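Local coordinates for protein imelysin (Bacteroides ovatus ATCC 8483, PDB 3OYV) that is probably a peptidase-like member of the imelysin family, whose relatives are implicated in bacterial iron uptake, at residues Val230-Tyr233 with Val234-Val238; Ile14-Thr17 with Pro18-Ser22. All coordinates share one frame; numbering follows the deposited sequence.

Contact 1: residues Val230-Tyr233 with Val234-Val238; sequences VTQY and VDAVV
Val234 turns back on Val230 at two levels. Its amide N donates to Val230 O at 3.0 Å, and its CG2 lies 4.4 Å from Val230 CG1, a loose apolar contact between methyls. The same Val234 CG2 comes near Tyr233 CD2 (4.1 Å), while the two valines rest together on Phe60 of helix 56-62. At Asp235 the backbone bond goes to Thr231 O, again one helical turn back. The side chains of Asp235 and Thr231 run side by side in the same direction, OD2 standing 3.6 Å from the Thr231 CG2 methyl. Asp235 OD1 forms a salt bridge with Lys61. Ala236 N donates to Gln232 O at 2.8 Å. Its methyl sits beneath the Gln232 amide: a bend at chi2 (67°) brings NE2 to within 3.1 Å of Ala236 CB, a tight approach, with NE2 hydrogen-bonded to Gly138 O. At Val237 the regular pattern gives way to a pi-type turn, a local widening of helix 223-261 in this largely helical fold. Val237 N keeps the four-residue spacing in its bond to Tyr233 O, but with an N-H...O angle of only 139° and from above the carbonyl plane. Val238 N, one residue further on, gives Tyr233 O a straighter bond of 3.0 Å at 164°, nearly along the C=O axis. One carbonyl thus serves the alpha-type and pi-type donors together. Val238 also uses its side chain: CG2, placed beside its own backbone N, lies over one face of the Tyr233 ring, 3.9 Å from the centroid, in a CH-pi contact whose closest ring atom is CE2. Phe288 packs against both Tyr233 and Val237.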
loop_
_atom_site.group_PDB
_atom_site.type_symbol
_atom_site.label_atom_id
_atom_site.label_comp_id
_atom_site.label_asym_id
_atom_site.label_seq_id
_atom_site.Cartn_x
_atom_site.Cartn_y
_atom_site.Cartn_z
ATOM N N VAL A 230 -6.165 11.880 17.833
ATOM C CA VAL A 230 -5.255 12.314 16.759
ATOM C C VAL A 230 -3.794 12.019 17.135
ATOM O O VAL A 230 -3.021 11.487 16.337
ATOM C CB VAL A 230 -5.468 13.757 16.360
ATOM C CG1 VAL A 230 -4.435 14.187 15.320
ATOM C CG2 VAL A 230 -6.916 13.974 15.843
ATOM N N THR A 231 -3.427 12.332 18.359
ATOM C CA THR A 231 -2.058 12.172 18.809
ATOM C C THR A 231 -1.670 10.711 18.780
ATOM O O THR A 231 -0.590 10.342 18.280
ATOM C CB THR A 231 -1.889 12.830 20.187
ATOM O OG1 THR A 231 -2.050 14.216 20.020
ATOM C CG2 THR A 231 -0.528 12.487 20.825
ATOM N N GLN A 232 -2.539 9.858 19.320
ATOM C CA GLN A 232 -2.288 8.410 19.322
ATOM C C GLN A 232 -2.189 7.835 17.914
ATOM O O GLN A 232 -1.344 6.977 17.618
ATOM C CB GLN A 232 -3.324 7.644 20.150
ATOM C CG GLN A 232 -3.241 6.147 20.161
ATOM C CD GLN A 232 -2.032 5.588 20.843
ATOM O OE1 GLN A 232 -1.299 6.279 21.556
ATOM N NE2 GLN A 232 -1.835 4.307 20.663
ATOM N N TYR A 233 -3.095 8.280 17.043
ATOM C CA TYR A 233 -3.098 7.815 15.658
ATOM C C TYR A 233 -1.776 8.122 14.964
ATOM O O TYR A 233 -1.172 7.283 14.308
ATOM C CB TYR A 233 -4.262 8.470 14.942
ATOM C CG TYR A 233 -4.359 8.344 13.441
ATOM C CD1 TYR A 233 -5.003 7.285 12.828
ATOM C CD2 TYR A 233 -3.856 9.359 12.642
ATOM C CE1 TYR A 233 -5.118 7.215 11.436
ATOM C CE2 TYR A 233 -3.998 9.342 11.262
ATOM C CZ TYR A 233 -4.649 8.268 10.678
ATOM O OH TYR A 233 -4.828 8.261 9.310
ATOM N N VAL A 234 -1.312 9.339 15.136
ATOM C CA VAL A 234 -0.054 9.750 14.494
ATOM C C VAL A 234 1.124 9.008 15.119
ATOM O O VAL A 234 1.975 8.445 14.405
ATOM C CB VAL A 234 0.145 11.267 14.598
ATOM C CG1 VAL A 234 1.568 11.691 14.192
ATOM C CG2 VAL A 234 -0.924 12.026 13.754
ATOM N N ASP A 235 1.185 8.970 16.445
ATOM C CA ASP A 235 2.385 8.473 17.126
ATOM C C ASP A 235 2.477 6.964 17.173
ATOM O O ASP A 235 3.597 6.458 17.221
ATOM C CB ASP A 235 2.475 9.052 18.566
ATOM C CG ASP A 235 2.805 10.526 18.614
ATOM O OD1 ASP A 235 3.263 11.067 17.592
ATOM O OD2 ASP A 235 2.606 11.114 19.705
ATOM N N ALA A 236 1.337 6.244 17.184
ATOM C CA ALA A 236 1.295 4.797 17.275
ATOM C C ALA A 236 0.994 4.090 15.963
ATOM O O ALA A 236 1.374 2.948 15.780
ATOM C CB ALA A 236 0.307 4.345 18.379
ATOM N N VAL A 237 0.280 4.744 15.064
ATOM C CA VAL A 237 -0.095 4.114 13.807
ATOM C C VAL A 237 0.721 4.639 12.632
ATOM O O VAL A 237 1.458 3.870 11.989
ATOM C CB VAL A 237 -1.614 4.178 13.538
ATOM C CG1 VAL A 237 -1.966 3.500 12.186
ATOM C CG2 VAL A 237 -2.377 3.489 14.689
ATOM N N VAL A 238 0.581 5.927 12.326
ATOM C CA VAL A 238 1.128 6.460 11.089
ATOM C C VAL A 238 2.664 6.445 11.114
ATOM O O VAL A 238 3.296 5.856 10.236
ATOM C CB VAL A 238 0.611 7.876 10.788
ATOM C CG1 VAL A 238 1.292 8.440 9.539
ATOM C CG2 VAL A 238 -0.916 7.867 10.579
#

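Contact 2: residues Ile14-Thr17 with Pro18-Ser22; sequences IDYT and PENAS
Asn20 reaches back to clasp the chain at Thr17 and Asp15, and its side chain can be followed atom by atom. Asn20 CB lies 3.9 Å from Thr17 OG1. With chi1 at 62°, CG stands between the residue's own N and carbonyl carbon, which folds the amide back over the preceding chain, and Asn20 CG itself is 3.3 Å from Thr17 OG1. Asn20 OD1 then accepts from Thr17 N at 2.8 Å; the N-H points at it almost directly (168°), although the donor is tilted from the plane of the side-chain carbonyl. On the other branch, Asn20 ND2 donates to Asp15 O at 2.9 Å with a 172° angle, the acceptor lying in the amide plane. These two bonds fix the amide's rotation, since exchanging its O and N would set like groups against each other. Asn20 ND2 also rests 3.9 Å from Ile14 CD1, whose side chain comes from the opposite direction.

Thr17 returns the grip: its OG1 accepts from Asn20 N at 3.0 Å, and weakly from Glu19 N. Nearby, Ala21 CB lies 3.5 Å from Tyr16 OH, while that hydroxyl is hydrogen-bonded to His25. Trp24 and Phe268 meet the Tyr16 ring edge-to-face. The reciprocal bonds, Thr17 OG1 with Asn20 N and Asn20 OD1 with Thr17 N, are the pattern of a capping box, here at the entry to helix 21-47.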
loop_
_atom_site.group_PDB
_atom_site.type_symbol
_atom_site.label_atom_id
_atom_site.label_comp_id
_atom_site.label_asym_id
_atom_site.label_seq_id
_atom_site.Cartn_x
_atom_site.Cartn_y
_atom_site.Cartn_z
ATOM N N ILE A 14 8.920 -12.302 -20.086
ATOM C CA ILE A 14 10.368 -12.365 -20.231
ATOM C C ILE A 14 10.914 -13.229 -19.108
ATOM O O ILE A 14 10.353 -13.232 -18.014
ATOM C CB ILE A 14 10.960 -10.951 -20.253
ATOM C CG1 ILE A 14 12.450 -11.002 -20.540
ATOM C CG2 ILE A 14 10.646 -10.200 -18.920
ATOM C CD1 ILE A 14 13.043 -9.613 -20.867
ATOM N N ASP A 15 11.973 -13.978 -19.373
ATOM C CA ASP A 15 12.680 -14.705 -18.341
ATOM C C ASP A 15 14.102 -14.175 -18.214
ATOM O O ASP A 15 14.660 -13.635 -19.173
ATOM C CB ASP A 15 12.715 -16.198 -18.655
ATOM C CG ASP A 15 11.330 -16.814 -18.740
ATOM O OD1 ASP A 15 10.560 -16.654 -17.777
ATOM O OD2 ASP A 15 11.024 -17.470 -19.763
ATOM N N TYR A 16 14.657 -14.353 -17.027
ATOM C CA TYR A 16 16.038 -13.999 -16.752
ATOM C C TYR A 16 16.961 -14.937 -17.514
ATOM O O TYR A 16 16.812 -16.176 -17.440
ATOM C CB TYR A 16 16.253 -14.111 -15.249
ATOM C CG TYR A 16 17.634 -13.800 -14.736
ATOM C CD1 TYR A 16 17.998 -12.495 -14.383
ATOM C CD2 TYR A 16 18.570 -14.804 -14.561
ATOM C CE1 TYR A 16 19.248 -12.220 -13.867
ATOM C CE2 TYR A 16 19.834 -14.532 -14.066
ATOM C CZ TYR A 16 20.180 -13.228 -13.722
ATOM O OH TYR A 16 21.443 -12.997 -13.224
ATOM N N THR A 17 17.907 -14.357 -18.248
ATOM C CA THR A 17 18.862 -15.147 -19.026
ATOM C C THR A 17 20.257 -14.554 -18.857
ATOM O O THR A 17 20.392 -13.405 -18.464
ATOM C CB THR A 17 18.542 -15.087 -20.529
ATOM O OG1 THR A 17 18.816 -13.755 -21.021
ATOM C CG2 THR A 17 17.049 -15.517 -20.834
ATOM N N PRO A 18 21.308 -15.299 -19.258
ATOM C CA PRO A 18 22.637 -14.682 -19.245
ATOM C C PRO A 18 22.706 -13.401 -20.082
ATOM O O PRO A 18 23.424 -12.467 -19.745
ATOM C CB PRO A 18 23.536 -15.765 -19.860
ATOM C CG PRO A 18 22.817 -17.049 -19.494
ATOM C CD PRO A 18 21.354 -16.736 -19.614
ATOM N N GLU A 19 21.950 -13.352 -21.164
ATOM C CA GLU A 19 22.043 -12.243 -22.096
ATOM C C GLU A 19 21.339 -10.992 -21.581
ATOM O O GLU A 19 21.732 -9.891 -21.942
ATOM C CB GLU A 19 21.473 -12.662 -23.446
ATOM C CG GLU A 19 22.403 -13.570 -24.236
ATOM C CD GLU A 19 22.431 -15.005 -23.708
ATOM O OE1 GLU A 19 21.409 -15.473 -23.111
ATOM O OE2 GLU A 19 23.488 -15.662 -23.909
ATOM N N ASN A 20 20.300 -11.127 -20.746
ATOM C CA ASN A 20 19.638 -9.938 -20.179
ATOM C C ASN A 20 19.999 -9.701 -18.717
ATOM O O ASN A 20 19.542 -8.725 -18.120
ATOM C CB ASN A 20 18.119 -9.944 -20.376
ATOM C CG ASN A 20 17.443 -11.100 -19.685
ATOM O OD1 ASN A 20 17.896 -11.544 -18.632
ATOM N ND2 ASN A 20 16.308 -11.556 -20.239
ATOM N N ALA A 21 20.907 -10.518 -18.163
ATOM C CA ALA A 21 21.170 -10.478 -16.728
ATOM C C ALA A 21 21.731 -9.132 -16.288
ATOM O O ALA A 21 21.365 -8.616 -15.247
ATOM C CB ALA A 21 22.144 -11.587 -16.351
ATOM N N SER A 22 22.626 -8.520 -17.073
ATOM C CA SER A 22 23.227 -7.273 -16.641
ATOM C C SER A 22 22.191 -6.164 -16.572
ATOM O O SER A 22 22.116 -5.429 -15.589
ATOM C CB SER A 22 24.355 -6.859 -17.584
ATOM O OG SER A 22 24.949 -5.694 -17.093
#

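How the contacts relate
Contacts 1 and 2 are separate local arrangements on opposite sides of the chain's centre, their own centres about 45 Å apart and their nearest atoms about 34 Å apart. Contact 2 comes first along the chain. Residues 14-22 lead into helix 21-47, whereas residues 230-238 lie within helix 223-261. The centre of contact 2 lies about 29 Å from the chain's centre, that of contact 1 about 18 Å. An indirect connection exists: Tyr16 of contact 2 packs on Pro263, just beyond the far end of the helix that carries contact 1. A glycerol, probably from the crystallisation liquor, lies about 4 Å from the Ile14 side chain.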